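Local coordinates for protein tryptophan--tRNA ligase (PDB 3JXE) that catalyses the ATP-dependent joining of L-tryptophan to its tRNA, as a class I aminoacyl-tRNA synthetase, at residues P47-F55 and L307-L318; P167-M176 and L223-L231. All blocks are in the same frame, centred on the assembly; numbering follows the deposited sequence.

Interaction 1: residues P47-F55 and L307-L318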
loop_
_atom_site.group_PDB
_atom_site.type_symbol
_atom_site.label_atom_id
_atom_site.label_comp_id
_atom_site.label_asym_id
_atom_site.label_seq_id
_atom_site.Cartn_x
_atom_site.Cartn_y
_atom_site.Cartn_z
ATOM N N PRO B 47 29.632 -8.534 21.928
ATOM C CA PRO B 47 30.146 -7.354 21.221
ATOM C C PRO B 47 30.144 -6.094 22.080
ATOM O O PRO B 47 29.374 -5.993 23.040
ATOM C CB PRO B 47 29.158 -7.176 20.063
ATOM C CG PRO B 47 28.521 -8.489 19.894
ATOM C CD PRO B 47 28.448 -9.093 21.254
ATOM N N ILE B 48 30.999 -5.142 21.709
ATOM C CA ILE B 48 31.177 -3.878 22.431
ATOM C C ILE B 48 29.855 -3.217 22.859
ATOM O O ILE B 48 29.688 -2.859 24.026
ATOM C CB ILE B 48 32.089 -2.888 21.626
ATOM C CG1 ILE B 48 32.214 -1.536 22.341
ATOM C CG2 ILE B 48 31.616 -2.746 20.166
ATOM C CD1 ILE B 48 33.051 -0.508 21.600
ATOM N N PHE B 49 28.919 -3.089 21.920
ATOM C CA PHE B 49 27.646 -2.407 22.168
ATOM C C PHE B 49 26.672 -3.197 23.045
ATOM O O PHE B 49 25.754 -2.618 23.631
ATOM C CB PHE B 49 26.975 -1.999 20.849
ATOM C CG PHE B 49 27.081 -3.033 19.760
ATOM C CD1 PHE B 49 26.281 -4.171 19.780
ATOM C CD2 PHE B 49 27.977 -2.861 18.709
ATOM C CE1 PHE B 49 26.379 -5.128 18.773
ATOM C CE2 PHE B 49 28.082 -3.811 17.696
ATOM C CZ PHE B 49 27.280 -4.947 17.728
ATOM N N PHE B 50 26.867 -4.511 23.135
ATOM C CA PHE B 50 26.037 -5.336 24.010
ATOM C C PHE B 50 26.522 -5.318 25.458
ATOM O O PHE B 50 25.753 -4.995 26.365
ATOM C CB PHE B 50 25.916 -6.776 23.494
ATOM C CG PHE B 50 24.886 -6.954 22.408
ATOM C CD1 PHE B 50 23.671 -6.268 22.454
ATOM C CD2 PHE B 50 25.119 -7.831 21.351
ATOM C CE1 PHE B 50 22.718 -6.435 21.452
ATOM C CE2 PHE B 50 24.171 -8.008 20.347
ATOM C CZ PHE B 50 22.969 -7.309 20.398
ATOM N N ARG B 51 27.794 -5.649 25.670
ATOM C CA ARG B 51 28.352 -5.733 27.025
ATOM C C ARG B 51 28.503 -4.379 27.717
ATOM O O ARG B 51 28.471 -4.306 28.947
ATOM C CB ARG B 51 29.677 -6.513 27.052
ATOM C CG ARG B 51 30.732 -6.069 26.047
ATOM C CD ARG B 51 32.121 -6.527 26.483
ATOM N NE ARG B 51 32.934 -7.005 25.363
ATOM C CZ ARG B 51 33.699 -6.237 24.590
ATOM N NH1 ARG B 51 33.766 -4.927 24.792
ATOM N NH2 ARG B 51 34.395 -6.783 23.602
ATOM N N ARG B 52 28.657 -3.314 26.934
ATOM C CA ARG B 52 28.751 -1.966 27.497
ATOM C C ARG B 52 27.386 -1.272 27.565
ATOM O O ARG B 52 27.302 -0.066 27.815
ATOM C CB ARG B 52 29.780 -1.120 26.742
ATOM C CG ARG B 52 31.212 -1.602 26.922
ATOM C CD ARG B 52 32.202 -0.660 26.276
ATOM N NE ARG B 52 33.479 -1.319 26.010
ATOM C CZ ARG B 52 34.441 -0.821 25.236
ATOM N NH1 ARG B 52 34.287 0.353 24.638
ATOM N NH2 ARG B 52 35.564 -1.502 25.058
ATOM N N LYS B 53 26.332 -2.057 27.344
ATOM C CA LYS B 53 24.933 -1.638 27.522
ATOM C C LYS B 53 24.510 -0.417 26.697
ATOM O O LYS B 53 23.786 0.459 27.183
ATOM C CB LYS B 53 24.601 -1.456 29.014
ATOM C CG LYS B 53 24.559 -2.761 29.793
ATOM C CD LYS B 53 24.511 -2.521 31.292
ATOM C CE LYS B 53 24.554 -3.838 32.052
ATOM N NZ LYS B 53 24.623 -3.629 33.525
ATOM N N PHE B 54 24.967 -0.368 25.447
ATOM C CA PHE B 54 24.471 0.615 24.486
ATOM C C PHE B 54 23.060 0.211 24.081
ATOM O O PHE B 54 22.184 1.061 23.901
ATOM C CB PHE B 54 25.391 0.703 23.265
ATOM C CG PHE B 54 24.929 1.684 22.226
ATOM C CD1 PHE B 54 24.528 1.246 20.971
ATOM C CD2 PHE B 54 24.888 3.048 22.505
ATOM C CE1 PHE B 54 24.100 2.152 20.004
ATOM C CE2 PHE B 54 24.461 3.961 21.547
ATOM C CZ PHE B 54 24.066 3.511 20.293
ATOM N N PHE B 55 22.857 -1.098 23.935
ATOM C CA PHE B 55 21.525 -1.673 23.895
ATOM C C PHE B 55 21.058 -1.838 25.337
ATOM O O PHE B 55 21.600 -2.650 26.090
ATOM C CB PHE B 55 21.531 -3.007 23.151
ATOM C CG PHE B 55 21.477 -2.866 21.658
ATOM C CD1 PHE B 55 22.627 -2.587 20.927
ATOM C CD2 PHE B 55 20.271 -3.009 20.979
ATOM C CE1 PHE B 55 22.578 -2.453 19.542
ATOM C CE2 PHE B 55 20.209 -2.878 19.595
ATOM C CZ PHE B 55 21.364 -2.600 18.876
ATOM N N LEU B 307 33.818 6.130 21.522
ATOM C CA LEU B 307 34.776 5.055 21.758
ATOM C C LEU B 307 34.177 3.961 22.635
ATOM O O LEU B 307 34.478 2.777 22.458
ATOM C CB LEU B 307 36.053 5.605 22.397
ATOM C CG LEU B 307 36.942 6.511 21.540
ATOM C CD1 LEU B 307 37.748 7.452 22.421
ATOM C CD2 LEU B 307 37.854 5.694 20.629
ATOM N N GLU B 308 33.328 4.368 23.577
ATOM C CA GLU B 308 32.638 3.440 24.467
ATOM C C GLU B 308 31.617 2.590 23.712
ATOM O O GLU B 308 31.466 1.400 23.991
ATOM C CB GLU B 308 31.945 4.205 25.600
ATOM C CG GLU B 308 31.381 3.322 26.712
ATOM C CD GLU B 308 30.385 4.050 27.598
ATOM O OE1 GLU B 308 30.670 5.191 28.022
ATOM O OE2 GLU B 308 29.313 3.472 27.878
ATOM N N ILE B 309 30.933 3.200 22.749
ATOM C CA ILE B 309 29.786 2.553 22.107
ATOM C C ILE B 309 30.082 1.842 20.781
ATOM O O ILE B 309 29.295 0.994 20.354
ATOM C CB ILE B 309 28.575 3.524 21.953
ATOM C CG1 ILE B 309 28.884 4.646 20.954
ATOM C CG2 ILE B 309 28.146 4.070 23.322
ATOM C CD1 ILE B 309 27.707 5.553 20.649
ATOM N N PHE B 310 31.203 2.168 20.136
ATOM C CA PHE B 310 31.491 1.597 18.814
ATOM C C PHE B 310 32.966 1.368 18.452
ATOM O O PHE B 310 33.289 0.371 17.803
ATOM C CB PHE B 310 30.801 2.422 17.717
ATOM C CG PHE B 310 30.728 1.725 16.384
ATOM C CD1 PHE B 310 29.988 0.555 16.233
ATOM C CD2 PHE B 310 31.389 2.248 15.276
ATOM C CE1 PHE B 310 29.918 -0.092 15.002
ATOM C CE2 PHE B 310 31.322 1.610 14.040
ATOM C CZ PHE B 310 30.585 0.437 13.904
ATOM N N PHE B 311 33.851 2.271 18.865
ATOM C CA PHE B 311 35.209 2.307 18.302
ATOM C C PHE B 311 36.307 1.518 19.028
ATOM O O PHE B 311 37.036 0.755 18.386
ATOM C CB PHE B 311 35.645 3.750 18.030
ATOM C CG PHE B 311 34.832 4.425 16.964
ATOM C CD1 PHE B 311 34.979 4.066 15.626
ATOM C CD2 PHE B 311 33.908 5.409 17.297
ATOM C CE1 PHE B 311 34.222 4.681 14.635
ATOM C CE2 PHE B 311 33.148 6.032 16.312
ATOM C CZ PHE B 311 33.306 5.667 14.980
ATOM N N GLU B 312 36.438 1.699 20.340
ATOM C CA GLU B 312 37.463 0.971 21.094
ATOM C C GLU B 312 36.964 -0.390 21.580
ATOM O O GLU B 312 36.157 -0.475 22.508
ATOM C CB GLU B 312 38.020 1.812 22.252
ATOM C CG GLU B 312 39.202 1.167 22.987
ATOM C CD GLU B 312 40.320 0.712 22.052
ATOM O OE1 GLU B 312 40.926 1.565 21.369
ATOM O OE2 GLU B 312 40.599 -0.504 22.003
ATOM N N GLU B 313 37.464 -1.450 20.947
ATOM C CA GLU B 313 37.013 -2.816 21.215
ATOM C C GLU B 313 37.621 -3.396 22.499
ATOM O O GLU B 313 37.145 -4.411 23.014
ATOM C CB GLU B 313 37.334 -3.717 20.017
ATOM C CG GLU B 313 36.142 -4.492 19.451
ATOM C CD GLU B 313 35.663 -5.617 20.356
ATOM O OE1 GLU B 313 34.896 -5.342 21.303
ATOM O OE2 GLU B 313 36.038 -6.782 20.105
ATOM N N ASP B 314 38.668 -2.748 23.007
ATOM C CA ASP B 314 39.353 -3.182 24.224
ATOM C C ASP B 314 38.793 -2.450 25.446
ATOM O O ASP B 314 38.854 -1.221 25.521
ATOM C CB ASP B 314 40.862 -2.942 24.089
ATOM C CG ASP B 314 41.675 -3.676 25.140
ATOM O OD1 ASP B 314 41.594 -3.315 26.334
ATOM O OD2 ASP B 314 42.417 -4.609 24.763
ATOM N N ASP B 315 38.252 -3.215 26.394
ATOM C CA ASP B 315 37.652 -2.665 27.615
ATOM C C ASP B 315 38.685 -2.028 28.542
ATOM O O ASP B 315 38.432 -0.977 29.137
ATOM C CB ASP B 315 36.880 -3.752 28.378
ATOM C CG ASP B 315 35.603 -4.183 27.668
ATOM O OD1 ASP B 315 35.505 -4.003 26.435
ATOM O OD2 ASP B 315 34.697 -4.714 28.346
ATOM N N LYS B 316 39.842 -2.677 28.655
ATOM C CA LYS B 316 40.917 -2.234 29.546
ATOM C C LYS B 316 41.583 -0.955 29.037
ATOM O O LYS B 316 41.927 -0.070 29.826
ATOM C CB LYS B 316 41.959 -3.347 29.729
ATOM C CG LYS B 316 41.370 -4.712 30.106
ATOM C CD LYS B 316 42.447 -5.747 30.414
ATOM C CE LYS B 316 42.905 -5.667 31.868
ATOM N NZ LYS B 316 43.860 -6.756 32.215
ATOM N N LYS B 317 41.751 -0.868 27.717
ATOM C CA LYS B 317 42.358 0.293 27.071
ATOM C C LYS B 317 41.409 1.490 27.075
ATOM O O LYS B 317 41.847 2.636 27.173
ATOM C CB LYS B 317 42.755 -0.058 25.638
ATOM C CG LYS B 317 43.893 0.776 25.061
ATOM C CD LYS B 317 44.183 0.385 23.615
ATOM C CE LYS B 317 44.749 -1.027 23.512
ATOM N NZ LYS B 317 44.438 -1.654 22.199
ATOM N N LEU B 318 40.111 1.208 26.967
ATOM C CA LEU B 318 39.069 2.233 26.987
ATOM C C LEU B 318 39.001 2.939 28.341
ATOM O O LEU B 318 38.983 4.172 28.403
ATOM C CB LEU B 318 37.709 1.616 26.619
ATOM C CG LEU B 318 36.429 2.443 26.402
ATOM C CD1 LEU B 318 35.672 2.703 27.707
ATOM C CD2 LEU B 318 36.690 3.744 25.639
#
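Arg52 reaches Glu308 and Asp315 across the contact, filling with Ile48 the bend between helices 301-311 and 315-326. Ile48 gives the tightly packed part: it is buried, and its CG1 stands anti to the backbone N (chi1 177°), which sends CD1 in among the main-chain atoms of 307-312. Arg52, covered more than any other residue of the contact, holds its guanidinium between Ile48 CG1 on one face and Leu318 CD1 on the opposite one. Its NH1 bonds to Glu308 O at 3.1 Å, the donor standing above that carbonyl's plane, and both terminal nitrogens make weak bonds to Glu312 O. The guanidinium thus sits beside the C-terminal end of helix 301-311, where its charge would be expected to suit the helix dipole. Arg52 NH2 also gives a nearly straight bond (167°) to Asp315 OD1 at 2.9 Å, within the guanidinium plane but from above the carboxylate.

Toward solvent the contact loosens into charge pairs. Arg51 forms salt bridges from NH1 to Asp315 OD1 at 2.6 Å and from NH2 to Glu313 OE1 at 2.8 Å, the latter carboxylate only 16° from coplanar with the guanidinium; Glu313 itself is exposed. Asp315 OD1 thus serves two arginines, and Arg51 NE has a further partner in Glu45. On the buried flank Ile309 CB lies 4.2 Å from the Phe54 ring centroid, an off-centre CH-pi contact.

Phe54 continues onto Ile92 and Ser241, while Leu307 and Phe311 pack on helix 332-367, so the contact joins the Rossmann-fold elements helix 88-104 and strand 237-241 to that helix.

Interaction 2: residues P167-M176 and L223-L231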
loop_
_atom_site.group_PDB
_atom_site.type_symbol
_atom_site.label_atom_id
_atom_site.label_comp_id
_atom_site.label_asym_id
_atom_site.label_seq_id
_atom_site.Cartn_x
_atom_site.Cartn_y
_atom_site.Cartn_z
ATOM N N PRO B 167 -3.924 -7.005 6.396
ATOM C CA PRO B 167 -4.504 -7.495 7.653
ATOM C C PRO B 167 -4.444 -6.505 8.826
ATOM O O PRO B 167 -5.474 -6.244 9.450
ATOM C CB PRO B 167 -3.673 -8.744 7.949
ATOM C CG PRO B 167 -3.326 -9.255 6.604
ATOM C CD PRO B 167 -3.062 -8.030 5.773
ATOM N N ILE B 168 -3.265 -5.952 9.113
ATOM C CA ILE B 168 -3.122 -5.003 10.226
ATOM C C ILE B 168 -3.594 -3.583 9.868
ATOM O O ILE B 168 -3.880 -2.774 10.752
ATOM C CB ILE B 168 -1.680 -4.999 10.829
ATOM C CG1 ILE B 168 -1.703 -4.425 12.254
ATOM C CG2 ILE B 168 -0.693 -4.257 9.918
ATOM C CD1 ILE B 168 -0.502 -4.772 13.106
ATOM N N ALA B 169 -3.688 -3.292 8.574
ATOM C CA ALA B 169 -4.219 -2.011 8.114
ATOM C C ALA B 169 -5.729 -1.923 8.347
ATOM O O ALA B 169 -6.318 -0.845 8.251
ATOM C CB ALA B 169 -3.885 -1.791 6.651
ATOM N N LYS B 170 -6.341 -3.068 8.646
ATOM C CA LYS B 170 -7.751 -3.147 9.016
ATOM C C LYS B 170 -7.904 -3.144 10.536
ATOM O O LYS B 170 -8.945 -2.755 11.058
ATOM C CB LYS B 170 -8.387 -4.409 8.426
ATOM C CG LYS B 170 -9.907 -4.446 8.499
ATOM C CD LYS B 170 -10.450 -5.798 8.074
ATOM C CE LYS B 170 -11.927 -5.926 8.398
ATOM N NZ LYS B 170 -12.493 -7.192 7.870
ATOM N N LYS B 171 -6.864 -3.587 11.238
ATOM C CA LYS B 171 -6.869 -3.605 12.699
ATOM C C LYS B 171 -6.599 -2.217 13.269
ATOM O O LYS B 171 -7.378 -1.710 14.078
ATOM C CB LYS B 171 -5.847 -4.608 13.237
ATOM C CG LYS B 171 -6.225 -6.066 13.026
ATOM C CD LYS B 171 -7.232 -6.543 14.060
ATOM C CE LYS B 171 -7.648 -7.979 13.806
ATOM N NZ LYS B 171 -8.352 -8.541 14.989
ATOM N N ILE B 172 -5.497 -1.607 12.837
ATOM C CA ILE B 172 -5.118 -0.277 13.307
ATOM C C ILE B 172 -6.096 0.759 12.765
ATOM O O ILE B 172 -6.072 1.099 11.578
ATOM C CB ILE B 172 -3.659 0.100 12.926
ATOM C CG1 ILE B 172 -2.674 -0.948 13.451
ATOM C CG2 ILE B 172 -3.306 1.481 13.473
ATOM C CD1 ILE B 172 -1.277 -0.830 12.878
ATOM N N ASN B 173 -6.969 1.235 13.644
ATOM C CA ASN B 173 -7.888 2.302 13.293
ATOM C C ASN B 173 -7.165 3.645 13.348
ATOM O O ASN B 173 -6.056 3.746 13.877
ATOM C CB ASN B 173 -9.144 2.270 14.181
ATOM C CG ASN B 173 -9.114 3.294 15.304
ATOM O OD1 ASN B 173 -9.961 4.182 15.357
ATOM N ND2 ASN B 173 -8.148 3.172 16.206
ATOM N N PHE B 174 -7.801 4.668 12.796
ATOM C CA PHE B 174 -7.165 5.962 12.606
ATOM C C PHE B 174 -6.901 6.738 13.906
ATOM O O PHE B 174 -5.915 7.475 14.007
ATOM C CB PHE B 174 -7.983 6.783 11.612
ATOM C CG PHE B 174 -7.626 8.224 11.591
ATOM C CD1 PHE B 174 -8.566 9.174 11.953
ATOM C CD2 PHE B 174 -6.348 8.634 11.227
ATOM C CE1 PHE B 174 -8.250 10.509 11.952
ATOM C CE2 PHE B 174 -6.014 9.969 11.229
ATOM C CZ PHE B 174 -6.970 10.912 11.597
ATOM N N SER B 175 -7.777 6.567 14.892
ATOM C CA SER B 175 -7.592 7.171 16.210
ATOM C C SER B 175 -6.288 6.695 16.850
ATOM O O SER B 175 -5.572 7.483 17.473
ATOM C CB SER B 175 -8.781 6.848 17.118
ATOM O OG SER B 175 -8.614 7.421 18.402
ATOM N N MET B 176 -5.993 5.406 16.683
ATOM C CA MET B 176 -4.752 4.800 17.167
ATOM C C MET B 176 -3.519 5.390 16.497
ATOM O O MET B 176 -2.513 5.651 17.160
ATOM C CB MET B 176 -4.774 3.288 16.943
ATOM C CG MET B 176 -5.436 2.509 18.053
ATOM S SD MET B 176 -5.321 0.731 17.807
ATOM C CE MET B 176 -6.849 0.410 16.918
ATOM N N LEU B 223 2.575 -1.310 18.668
ATOM C CA LEU B 223 1.319 -1.353 17.926
ATOM C C LEU B 223 1.153 -2.707 17.233
ATOM O O LEU B 223 0.033 -3.192 17.076
ATOM C CB LEU B 223 1.248 -0.222 16.898
ATOM C CG LEU B 223 -0.017 0.643 16.837
ATOM C CD1 LEU B 223 0.024 1.526 15.609
ATOM C CD2 LEU B 223 -1.303 -0.169 16.847
ATOM N N GLN B 224 2.271 -3.305 16.819
ATOM C CA GLN B 224 2.272 -4.646 16.231
ATOM C C GLN B 224 1.801 -5.665 17.259
ATOM O O GLN B 224 1.068 -6.600 16.934
ATOM C CB GLN B 224 3.676 -5.016 15.732
ATOM C CG GLN B 224 3.774 -6.348 14.971
ATOM C CD GLN B 224 4.064 -7.559 15.858
ATOM O OE1 GLN B 224 4.042 -7.479 17.088
ATOM N NE2 GLN B 224 4.340 -8.692 15.224
ATOM N N ARG B 225 2.230 -5.470 18.502
ATOM C CA ARG B 225 1.967 -6.413 19.585
ATOM C C ARG B 225 0.512 -6.383 20.041
ATOM O O ARG B 225 0.022 -7.348 20.629
ATOM C CB ARG B 225 2.927 -6.155 20.750
ATOM C CG ARG B 225 4.382 -6.164 20.311
ATOM C CD ARG B 225 5.334 -5.847 21.432
ATOM N NE ARG B 225 5.776 -7.064 22.104
ATOM C CZ ARG B 225 5.381 -7.436 23.316
ATOM N NH1 ARG B 225 4.536 -6.680 24.012
ATOM N NH2 ARG B 225 5.838 -8.564 23.836
ATOM N N ASP B 226 -0.172 -5.281 19.746
ATOM C CA ASP B 226 -1.593 -5.133 20.050
ATOM C C ASP B 226 -2.473 -6.053 19.210
ATOM O O ASP B 226 -3.559 -6.439 19.646
ATOM C CB ASP B 226 -2.036 -3.681 19.850
ATOM C CG ASP B 226 -1.503 -2.750 20.922
ATOM O OD1 ASP B 226 -1.014 -3.244 21.962
ATOM O OD2 ASP B 226 -1.580 -1.518 20.729
ATOM N N PHE B 227 -2.005 -6.404 18.013
ATOM C CA PHE B 227 -2.821 -7.172 17.072
ATOM C C PHE B 227 -2.159 -8.441 16.540
ATOM O O PHE B 227 -2.770 -9.172 15.761
ATOM C CB PHE B 227 -3.263 -6.283 15.906
ATOM C CG PHE B 227 -4.016 -5.057 16.330
ATOM C CD1 PHE B 227 -3.437 -3.798 16.218
ATOM C CD2 PHE B 227 -5.302 -5.160 16.850
ATOM C CE1 PHE B 227 -4.133 -2.659 16.610
ATOM C CE2 PHE B 227 -6.004 -4.027 17.245
ATOM C CZ PHE B 227 -5.420 -2.777 17.126
ATOM N N ALA B 228 -0.928 -8.704 16.972
ATOM C CA ALA B 228 -0.146 -9.838 16.466
ATOM C C ALA B 228 -0.863 -11.185 16.585
ATOM O O ALA B 228 -0.943 -11.940 15.611
ATOM C CB ALA B 228 1.208 -9.895 17.151
ATOM N N GLU B 229 -1.387 -11.471 17.777
ATOM C CA GLU B 229 -2.036 -12.753 18.062
ATOM C C GLU B 229 -3.367 -12.931 17.339
ATOM O O GLU B 229 -3.673 -14.026 16.870
ATOM C CB GLU B 229 -2.213 -12.951 19.566
ATOM C CG GLU B 229 -0.946 -13.419 20.272
ATOM C CD GLU B 229 -1.075 -13.389 21.785
ATOM O OE1 GLU B 229 -2.114 -13.851 22.317
ATOM O OE2 GLU B 229 -0.127 -12.907 22.447
ATOM N N SER B 230 -4.146 -11.855 17.245
ATOM C CA SER B 230 -5.415 -11.885 16.516
ATOM C C SER B 230 -5.199 -12.105 15.018
ATOM O O SER B 230 -6.105 -12.559 14.315
ATOM C CB SER B 230 -6.210 -10.601 16.754
ATOM O OG SER B 230 -5.610 -9.495 16.103
ATOM N N LEU B 231 -3.999 -11.779 14.540
ATOM C CA LEU B 231 -3.629 -11.982 13.141
ATOM C C LEU B 231 -2.948 -13.335 12.931
ATOM O O LEU B 231 -2.639 -13.715 11.798
ATOM C CB LEU B 231 -2.729 -10.844 12.644
ATOM C CG LEU B 231 -3.291 -9.418 12.648
ATOM C CD1 LEU B 231 -2.174 -8.412 12.440
ATOM C CD2 LEU B 231 -4.395 -9.225 11.618
#
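Phe227 meets Lys171 through its first torsion: CG stands anti to the carbonyl carbon (chi1 -57°), which turns the ring under Lys171 CB, while the lysine's own chi1 and chi2 direct CG and the atoms beyond it. Lys171 CB lies 3.7 Å from the Phe227 ring centroid and 16° off the ring normal, the geometry of a CH-pi contact over the face. A bend at chi2 then carries the lysine chain along the ring, with Lys171 CD near Phe227 CD2, until Lys171 NZ makes a weak bond to Ser230 OG at 3.1 Å. That hydroxyl gives its own proton to Phe227 O, 2.9 Å from Ser230 OG, so the lysine meets an oxygen already turned toward the backbone.

The ring is held at its rim as well: Met176 SD is 4.8 Å from the Phe227 centroid and almost in the ring plane, an edge-on Met-aromatic contact, and Met176 CE touches Phe227 CZ at 3.5 Å. Replacing Phe227 by an alanine would probably leave the Lys171 methylenes and the Met176 thioether without the ring they pack on and open a gap between them.

Two apolar clusters flank the ring. Ile172 and Leu223 reach toward each other tip to tip, Ile172 CG1 to Leu223 CD2 at 3.7 Å, and Leu231 sets CD1 against Ile168 CB and CD2 against Pro167 CB, both at 3.8 Å.

Axes of segments 167-171 and 223-227 run nearly perpendicular (93°). Ile168 and Gln224 both rest on Ile199 of helix 189-199. Within 167-176, Phe174 meets Phe174 of the second subunit, and Ala169, Ile172 and Phe174 make backbone hydrogen bonds to that subunit, so this segment is part of the dimer interface.

Interactions 1 and 2 lie on opposite sides of the chain's centre, 37 Å apart between their own centres and about 15 Å between nearest atoms, so they do not touch. Along the sequence, 167-176 and 223-231 both fall between 47-55 and 307-318. They also differ in kind: interaction 1 rests on arginine salt bridges and carbonyl bonds, interaction 2 mainly on apolar packing round one ring. Their relation to the ligand is unequal. In interaction 1 the side chain of Phe54 is about 4 Å from the bound tryptophanyl-5'AMP. In interaction 2 the side chain of Gln224 is about 11 Å from the bound tryptophanyl-5'AMP; the second subunit adjoins interaction 2 alone.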